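PDB 4H40: putative cell adhesion protein from Bacteroides fragilis, which probably serves as a fimbrillin-like subunit or accessory protein of a bacterial surface pilus involved in cell adhesion. Local coordinates for residues I16-G21 with S87-C92; I134-Y139 with Q210-N215; V257-A262 with L291-S296. All coordinates share one frame; numbering follows the deposited sequence.

Contact 1: I16-G21 with S87-C92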
loop_
_atom_site.group_PDB
_atom_site.type_symbol
_atom_site.label_atom_id
_atom_site.label_comp_id
_atom_site.label_asym_id
_atom_site.label_seq_id
_atom_site.Cartn_x
_atom_site.Cartn_y
_atom_site.Cartn_z
ATOM N N ILE B 16 13.177 -18.635 45.957
ATOM C CA ILE B 16 13.389 -17.745 44.820
ATOM C C ILE B 16 12.239 -16.728 44.697
ATOM O O ILE B 16 11.072 -17.086 44.469
ATOM C CB ILE B 16 13.628 -18.549 43.503
ATOM C CG1 ILE B 16 14.611 -19.735 43.712
ATOM C CG2 ILE B 16 14.079 -17.639 42.354
ATOM C CD1 ILE B 16 16.097 -19.396 44.205
ATOM N N ASP B 17 12.607 -15.447 44.857
ATOM C CA ASP B 17 11.715 -14.294 44.757
ATOM C C ASP B 17 12.011 -13.565 43.414
ATOM O O ASP B 17 12.946 -12.756 43.336
ATOM C CB ASP B 17 11.870 -13.369 45.998
ATOM C CG ASP B 17 11.185 -12.005 45.897
ATOM O OD1 ASP B 17 9.947 -11.969 45.649
ATOM O OD2 ASP B 17 11.887 -10.973 46.067
ATOM N N PRO B 18 11.285 -13.890 42.329
ATOM C CA PRO B 18 11.583 -13.248 41.048
ATOM C C PRO B 18 11.004 -11.839 40.971
ATOM O O PRO B 18 9.909 -11.573 41.479
ATOM C CB PRO B 18 10.974 -14.198 40.019
ATOM C CG PRO B 18 9.896 -14.878 40.730
ATOM C CD PRO B 18 10.185 -14.860 42.202
ATOM N N VAL B 19 11.765 -10.926 40.358
ATOM C CA VAL B 19 11.383 -9.526 40.195
ATOM C C VAL B 19 11.246 -9.253 38.695
ATOM O O VAL B 19 12.201 -9.443 37.940
ATOM C CB VAL B 19 12.385 -8.591 40.929
ATOM C CG1 VAL B 19 12.288 -7.144 40.451
ATOM C CG2 VAL B 19 12.171 -8.669 42.438
ATOM N N ALA B 20 10.028 -8.853 38.280
ATOM C CA ALA B 20 9.658 -8.546 36.895
ATOM C C ALA B 20 10.585 -7.510 36.253
ATOM O O ALA B 20 10.944 -6.515 36.895
ATOM C CB ALA B 20 8.218 -8.045 36.837
ATOM N N GLY B 21 10.965 -7.771 35.001
ATOM C CA GLY B 21 11.845 -6.899 34.238
ATOM C C GLY B 21 11.141 -6.132 33.144
ATOM O O GLY B 21 11.776 -5.359 32.427
ATOM N N SER B 87 5.130 -3.924 39.225
ATOM C CA SER B 87 4.696 -5.312 39.096
ATOM C C SER B 87 5.205 -6.196 40.262
ATOM O O SER B 87 6.338 -6.015 40.740
ATOM C CB SER B 87 5.164 -5.896 37.767
ATOM O OG SER B 87 4.634 -5.170 36.671
ATOM N N LEU B 88 4.336 -7.155 40.702
ATOM C CA LEU B 88 4.626 -8.190 41.706
ATOM C C LEU B 88 4.271 -9.577 41.142
ATOM O O LEU B 88 3.225 -9.715 40.494
ATOM C CB LEU B 88 3.893 -7.925 43.030
ATOM C CG LEU B 88 4.171 -6.573 43.720
ATOM C CD1 LEU B 88 3.313 -6.410 44.931
ATOM C CD2 LEU B 88 5.646 -6.404 44.087
ATOM N N LEU B 89 5.147 -10.590 41.360
ATOM C CA LEU B 89 4.980 -11.955 40.808
ATOM C C LEU B 89 4.574 -12.977 41.879
ATOM O O LEU B 89 5.322 -13.229 42.838
ATOM C CB LEU B 89 6.264 -12.408 40.095
ATOM C CG LEU B 89 6.731 -11.528 38.928
ATOM C CD1 LEU B 89 8.170 -11.830 38.548
ATOM C CD2 LEU B 89 5.852 -11.702 37.724
ATOM N N TYR B 90 3.374 -13.561 41.711
ATOM C CA TYR B 90 2.802 -14.506 42.665
ATOM C C TYR B 90 2.792 -15.930 42.134
ATOM O O TYR B 90 2.173 -16.179 41.102
ATOM C CB TYR B 90 1.371 -14.097 43.040
ATOM C CG TYR B 90 1.278 -12.726 43.668
ATOM C CD1 TYR B 90 1.103 -11.591 42.884
ATOM C CD2 TYR B 90 1.346 -12.563 45.055
ATOM C CE1 TYR B 90 1.029 -10.321 43.459
ATOM C CE2 TYR B 90 1.274 -11.300 45.641
ATOM C CZ TYR B 90 1.105 -10.182 44.841
ATOM O OH TYR B 90 1.016 -8.939 45.420
ATOM N N PRO B 91 3.404 -16.891 42.851
ATOM C CA PRO B 91 3.373 -18.284 42.379
ATOM C C PRO B 91 1.943 -18.749 42.114
ATOM O O PRO B 91 1.035 -18.451 42.889
ATOM C CB PRO B 91 4.019 -19.066 43.536
ATOM C CG PRO B 91 4.881 -18.080 44.220
ATOM C CD PRO B 91 4.164 -16.764 44.112
ATOM N N CYS B 92 1.732 -19.409 40.982
ATOM C CA CYS B 92 0.409 -19.893 40.612
ATOM C C CYS B 92 0.514 -21.233 39.879
ATOM O O CYS B 92 1.618 -21.730 39.628
ATOM C CB CYS B 92 -0.340 -18.848 39.780
ATOM S SG CYS B 92 0.353 -18.553 38.128
#
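Pro-18 and Ala-20 meet Leu-89 and Ser-87 in a small, largely apolar contact near the protein surface, where Leu-89, from strand 88-94, packs against the main chain at the end of strand 14-19. Strand 14-19 runs between 108-110 and 169-173, while strand 88-94 pairs with 74-79 and 100-102, so the contact joins two separately hydrogen-bonded groups of strands. The beta-rich fold around it is consistent with the transthyretin clan to which fimbrillin-like proteins belong.

Leu-89 contributes the largest share of the contact, and does so through one branch. With CG anti to its own carbonyl carbon (chi1 -59°), the side chain brings CD1 up against the main chain between Pro-18 and Ala-20. This methyl, Leu-89 CD1, lies 3.4 Å from Pro-18 O and 3.5 Å from Ala-20 N. It also touches the proline ring, with Pro-18 CB 4.0 Å from Leu-89 CD1, and brushes Ala-20 CB.

Farther along, Ala-20 CB meets Ser-87 CB at 3.8 Å. Alanine suits this place because its single methyl lets the two chains come close. Ser-87 meets Ala-20 through CB, while its OG is hydrogen-bonded to Asn-80 OD1. Proline is tolerated in the strand because the backbone bonds to 169-173 are made by its neighbours Asp-17 and Val-19; its ring also packs on Tyr-76, and Leu-89 leans on Val-78.

With neither a hydrogen bond nor a salt bridge between the segments, the contact rests mainly on van der Waals packing and hydrocarbon burial, which depend little on direction. The relative alignment of the two strands probably owes much to the hydrogen-bonded neighbours within each sheet, with Leu-89 packing against the neighbouring main chain and the small residues bringing the chains together where the strands end.

Contact 2: I134-Y139 with Q210-N215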
loop_
_atom_site.group_PDB
_atom_site.type_symbol
_atom_site.label_atom_id
_atom_site.label_comp_id
_atom_site.label_asym_id
_atom_site.label_seq_id
_atom_site.Cartn_x
_atom_site.Cartn_y
_atom_site.Cartn_z
ATOM N N ILE B 134 3.036 -22.750 19.326
ATOM C CA ILE B 134 2.493 -21.415 19.049
ATOM C C ILE B 134 2.018 -21.343 17.609
ATOM O O ILE B 134 2.778 -21.672 16.693
ATOM C CB ILE B 134 3.470 -20.251 19.426
ATOM C CG1 ILE B 134 2.968 -18.900 18.908
ATOM C CG2 ILE B 134 4.907 -20.503 18.990
ATOM C CD1 ILE B 134 3.010 -17.833 19.873
ATOM N N GLY B 135 0.764 -20.918 17.440
ATOM C CA GLY B 135 0.115 -20.729 16.145
ATOM C C GLY B 135 -0.179 -19.267 15.853
ATOM O O GLY B 135 0.470 -18.368 16.399
ATOM N N ASN B 136 -1.143 -19.026 14.974
ATOM C CA ASN B 136 -1.587 -17.693 14.624
ATOM C C ASN B 136 -2.709 -17.324 15.554
ATOM O O ASN B 136 -3.353 -18.228 16.118
ATOM C CB ASN B 136 -2.006 -17.608 13.159
ATOM C CG ASN B 136 -0.854 -17.799 12.210
ATOM O OD1 ASN B 136 0.125 -17.032 12.228
ATOM N ND2 ASN B 136 -0.954 -18.828 11.351
ATOM N N GLY B 137 -2.898 -16.014 15.763
ATOM C CA GLY B 137 -3.940 -15.531 16.654
ATOM C C GLY B 137 -3.553 -15.590 18.114
ATOM O O GLY B 137 -4.415 -15.791 18.980
ATOM N N GLU B 138 -2.255 -15.405 18.394
ATOM C CA GLU B 138 -1.740 -15.364 19.753
ATOM C C GLU B 138 -0.428 -14.605 19.865
ATOM O O GLU B 138 0.348 -14.545 18.914
ATOM C CB GLU B 138 -1.591 -16.765 20.344
ATOM C CG GLU B 138 -0.560 -17.639 19.674
ATOM C CD GLU B 138 -0.542 -19.022 20.281
ATOM O OE1 GLU B 138 -0.182 -19.117 21.475
ATOM O OE2 GLU B 138 -0.973 -19.985 19.604
ATOM N N TYR B 139 -0.204 -14.007 21.042
ATOM C CA TYR B 139 1.030 -13.297 21.360
ATOM C C TYR B 139 1.834 -14.121 22.312
ATOM O O TYR B 139 1.254 -14.825 23.129
ATOM C CB TYR B 139 0.764 -11.908 21.965
ATOM C CG TYR B 139 -0.047 -11.003 21.084
ATOM C CD1 TYR B 139 0.470 -10.514 19.887
ATOM C CD2 TYR B 139 -1.340 -10.630 21.436
ATOM C CE1 TYR B 139 -0.283 -9.680 19.064
ATOM C CE2 TYR B 139 -2.088 -9.759 20.635
ATOM C CZ TYR B 139 -1.562 -9.310 19.441
ATOM O OH TYR B 139 -2.317 -8.508 18.635
ATOM N N GLN B 210 1.615 -17.994 7.508
ATOM C CA GLN B 210 2.413 -19.159 7.873
ATOM C C GLN B 210 1.578 -20.224 8.523
ATOM O O GLN B 210 0.781 -19.917 9.417
ATOM C CB GLN B 210 3.531 -18.750 8.842
ATOM C CG GLN B 210 4.493 -19.865 9.243
ATOM C CD GLN B 210 5.601 -19.997 8.243
ATOM O OE1 GLN B 210 6.488 -19.142 8.155
ATOM N NE2 GLN B 210 5.557 -21.059 7.450
ATOM N N GLN B 211 1.754 -21.482 8.074
ATOM C CA GLN B 211 1.134 -22.622 8.735
ATOM C C GLN B 211 2.061 -22.958 9.917
ATOM O O GLN B 211 3.274 -23.028 9.698
ATOM C CB GLN B 211 0.924 -23.805 7.776
ATOM C CG GLN B 211 -0.019 -24.883 8.332
ATOM C CD GLN B 211 -1.483 -24.492 8.294
ATOM O OE1 GLN B 211 -2.077 -24.096 9.312
ATOM N NE2 GLN B 211 -2.100 -24.586 7.120
ATOM N N PRO B 212 1.556 -23.040 11.174
ATOM C CA PRO B 212 2.454 -23.296 12.336
ATOM C C PRO B 212 3.393 -24.516 12.210
ATOM O O PRO B 212 2.992 -25.606 11.741
ATOM C CB PRO B 212 1.485 -23.481 13.498
ATOM C CG PRO B 212 0.247 -22.740 13.071
ATOM C CD PRO B 212 0.146 -22.895 11.595
ATOM N N LEU B 213 4.675 -24.304 12.627
ATOM C CA LEU B 213 5.779 -25.287 12.564
ATOM C C LEU B 213 5.423 -26.650 13.185
ATOM O O LEU B 213 4.803 -26.705 14.247
ATOM C CB LEU B 213 7.035 -24.725 13.252
ATOM N N ASP B 214 5.823 -27.739 12.507
ATOM C CA ASP B 214 5.579 -29.130 12.910
ATOM C C ASP B 214 6.387 -29.518 14.177
ATOM O O ASP B 214 7.463 -28.962 14.426
ATOM C CB ASP B 214 5.923 -30.072 11.738
ATOM C CG ASP B 214 5.621 -31.557 11.928
ATOM O OD1 ASP B 214 4.822 -31.897 12.835
ATOM O OD2 ASP B 214 6.146 -32.374 11.140
ATOM N N ASN B 215 5.856 -30.481 14.971
ATOM C CA ASN B 215 6.488 -30.999 16.197
ATOM C C ASN B 215 7.592 -32.039 15.863
ATOM O O ASN B 215 8.293 -32.490 16.778
ATOM C CB ASN B 215 5.430 -31.605 17.152
ATOM C CG ASN B 215 5.764 -31.561 18.641
ATOM O OD1 ASN B 215 6.657 -30.842 19.109
ATOM N ND2 ASN B 215 5.000 -32.296 19.436
HETATM O O HOH W 1 1.925 -15.952 9.605
#
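Pro-212 and Asn-136 bury the most surface here, and with Gln-210 they join two irregular loops by one hydrogen bond and by van der Waals packing of the Pro-212 ring. The hydrogen bond is made by the carboxamide of Asn-136, whose ND2 donates to Gln-210 O at 2.8 Å with an N-H...O angle of 158°. The acceptor lies almost exactly in the amide plane of Asn-136, and the donor approaches nearly along the C=O axis (172°), a well-directed bond.

The torsions explain the reach: CG of Asn-136 stands anti to its carbonyl carbon (chi1 -66°), which carries the amide toward the second loop. Asparagine fits because its short, flat group offers a donor and an acceptor together. While ND2 serves Gln-210, OD1 accepts from the backbone N of Leu-258, so the amide is gripped at both ends and its rotation is fixed. A water that accepts from Gln-210 N at 2.9 Å adds a weak bridge to Asn-136 OD1. Gln-210 thus takes part through its main chain, on both its carbonyl and its N-H.

Pro-212 CG rests 3.7 Å from Gly-135 CA, and its CB lies near Ile-134 O. The ring presents these two carbons, held rigid by its closure. Behind this surface, Gly-135 N donates to Glu-138 OE2 at 2.9 Å, approaching from above the carboxylate plane. Glu-138 thus ties the 134-139 bend to itself and, through a salt bridge from OE1, to Lys-124.

An asparagine side chain bonded to main-chain groups of other segments is a familiar way of pinning loops that have no strand pairing. Here it links the connection between strands 113-121 and 141-142 to the one following strand 197-207, consistent with a junction between beta-rich parts of a fimbrillin-like protein.

Contact 3: V257-A262 with L291-S296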
loop_
_atom_site.group_PDB
_atom_site.type_symbol
_atom_site.label_atom_id
_atom_site.label_comp_id
_atom_site.label_asym_id
_atom_site.label_seq_id
_atom_site.Cartn_x
_atom_site.Cartn_y
_atom_site.Cartn_z
ATOM N N VAL B 257 0.345 -12.819 14.508
ATOM C CA VAL B 257 0.582 -13.640 13.330
ATOM C C VAL B 257 2.034 -14.093 13.412
ATOM O O VAL B 257 2.893 -13.350 13.886
ATOM C CB VAL B 257 0.199 -13.011 11.945
ATOM C CG1 VAL B 257 -1.300 -12.761 11.851
ATOM C CG2 VAL B 257 0.959 -11.732 11.664
ATOM N N LEU B 258 2.295 -15.319 13.017
ATOM C CA LEU B 258 3.647 -15.844 13.063
ATOM C C LEU B 258 4.512 -15.164 12.012
ATOM O O LEU B 258 3.971 -14.876 10.939
ATOM C CB LEU B 258 3.638 -17.361 12.803
ATOM C CG LEU B 258 2.939 -18.261 13.800
ATOM C CD1 LEU B 258 2.905 -19.682 13.254
ATOM C CD2 LEU B 258 3.639 -18.243 15.143
ATOM N N PRO B 259 5.848 -14.956 12.249
ATOM C CA PRO B 259 6.689 -14.373 11.193
ATOM C C PRO B 259 6.530 -15.162 9.897
ATOM O O PRO B 259 6.600 -16.401 9.907
ATOM C CB PRO B 259 8.098 -14.469 11.774
ATOM C CG PRO B 259 7.879 -14.415 13.252
ATOM C CD PRO B 259 6.645 -15.236 13.463
ATOM N N THR B 260 6.168 -14.446 8.814
ATOM C CA THR B 260 5.929 -15.050 7.512
ATOM C C THR B 260 6.386 -14.159 6.377
ATOM O O THR B 260 6.203 -12.946 6.408
ATOM C CB THR B 260 4.454 -15.485 7.331
ATOM O OG1 THR B 260 4.357 -16.304 6.161
ATOM C CG2 THR B 260 3.482 -14.335 7.237
ATOM N N ASP B 261 6.984 -14.811 5.369
ATOM C CA ASP B 261 7.462 -14.237 4.112
ATOM C C ASP B 261 6.395 -14.440 3.027
ATOM O O ASP B 261 6.197 -15.560 2.542
ATOM C CB ASP B 261 8.810 -14.886 3.686
ATOM C CG ASP B 261 9.336 -14.454 2.325
ATOM O OD1 ASP B 261 8.984 -13.330 1.873
ATOM O OD2 ASP B 261 10.105 -15.232 1.710
ATOM N N ALA B 262 5.729 -13.352 2.645
ATOM C CA ALA B 262 4.689 -13.349 1.616
ATOM C C ALA B 262 4.951 -12.226 0.608
ATOM O O ALA B 262 4.022 -11.641 0.043
ATOM C CB ALA B 262 3.320 -13.193 2.262
ATOM N N LEU B 291 6.517 -10.022 7.475
ATOM C CA LEU B 291 6.029 -9.903 8.852
ATOM C C LEU B 291 7.054 -10.547 9.766
ATOM O O LEU B 291 7.375 -11.731 9.596
ATOM C CB LEU B 291 4.636 -10.565 8.962
ATOM C CG LEU B 291 3.564 -10.177 7.886
ATOM C CD1 LEU B 291 2.257 -10.975 8.060
ATOM C CD2 LEU B 291 3.243 -8.707 7.922
ATOM N N THR B 292 7.671 -9.745 10.642
ATOM C CA THR B 292 8.701 -10.259 11.552
ATOM C C THR B 292 8.284 -10.066 13.032
ATOM O O THR B 292 7.394 -9.267 13.340
ATOM C CB THR B 292 10.071 -9.626 11.253
ATOM O OG1 THR B 292 9.988 -8.204 11.324
ATOM C CG2 THR B 292 10.577 -9.978 9.896
ATOM N N ALA B 293 8.952 -10.821 13.935
ATOM C CA ALA B 293 8.755 -10.841 15.378
ATOM C C ALA B 293 8.985 -9.486 15.980
ATOM O O ALA B 293 9.997 -8.868 15.685
ATOM C CB ALA B 293 9.709 -11.838 16.008
ATOM N N GLY B 294 8.069 -9.052 16.841
ATOM C CA GLY B 294 8.175 -7.792 17.566
ATOM C C GLY B 294 7.689 -6.568 16.823
ATOM O O GLY B 294 7.814 -5.466 17.347
ATOM N N HIS B 295 7.100 -6.746 15.610
ATOM C CA HIS B 295 6.605 -5.621 14.806
ATOM C C HIS B 295 5.102 -5.620 14.622
ATOM O O HIS B 295 4.469 -6.676 14.645
ATOM C CB HIS B 295 7.266 -5.590 13.439
ATOM C CG HIS B 295 8.728 -5.294 13.520
ATOM N ND1 HIS B 295 9.660 -6.213 13.114
ATOM C CD2 HIS B 295 9.370 -4.195 13.990
ATOM C CE1 HIS B 295 10.836 -5.645 13.322
ATOM N NE2 HIS B 295 10.711 -4.441 13.866
ATOM N N SER B 296 4.536 -4.406 14.455
ATOM C CA SER B 296 3.112 -4.148 14.240
ATOM C C SER B 296 2.881 -3.713 12.822
ATOM O O SER B 296 3.594 -2.854 12.312
ATOM C CB SER B 296 2.596 -3.072 15.183
ATOM O OG SER B 296 2.509 -3.512 16.526
#
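Leu-291 O accepts from Thr-260 N at 3.1 Å, through a rather bent hydrogen bond (136° at the hydrogen), and the CA-H of Pro-259 also approaches it in a weaker CA-H...O contact. The reciprocal bond is straighter, with Leu-291 N donating to Thr-260 O at 3.1 Å and 153°.

Thr-260 and Leu-291 therefore form an antiparallel hydrogen-bonded pair, part of a small mixed sheet in which strand 260-262 lies between 230-231 and 289-291. Their side chains run side by side on one face, where Leu-291 CD1 meets Thr-260 CG2 at 3.7 Å. From the end of the preceding strand, 251-257, Val-257 CG2 meets Leu-291 CD1 at 3.9 Å, the two side chains crossing at a slant. The threonine torsion (chi1 -168°) sends OG1 anti to the backbone N, where it bonds to Lys-230 O, and leaves the methyl for the leucine. A beta-branched residue thus supplies both needs in a buried place.

Past the pair, Thr-292 to His-295 make a type II turn, with Gly-294 supplying the positive phi of its third position. Thr-292 OG1 and His-295 ND1 share a hydrogen bond of 2.7 Å across the turn, while Pro-259 CG packs 4.2 Å from Ala-293 CB.

In the fold
From the N terminus, contact 1 closes first, bringing strand 88-94 back to strand 14-19. Contact 2 then closes a second loop, from 134-139 to 210-215, and contact 3 a shorter one, from 257-262 to 291-296. The three follow in series, neither nesting nor crossing. Contact 1 stands apart, its centre 28 Å from that of contact 2 and 30 Å from that of contact 3, and joins two groups of strands in the N-terminal part. Contacts 2 and 3 have centres 11 Å apart and touch, with Gly-135 O packing against Leu-258 CD2. Together they tie the central loops to the small sheet containing strands 260-262 and 289-291.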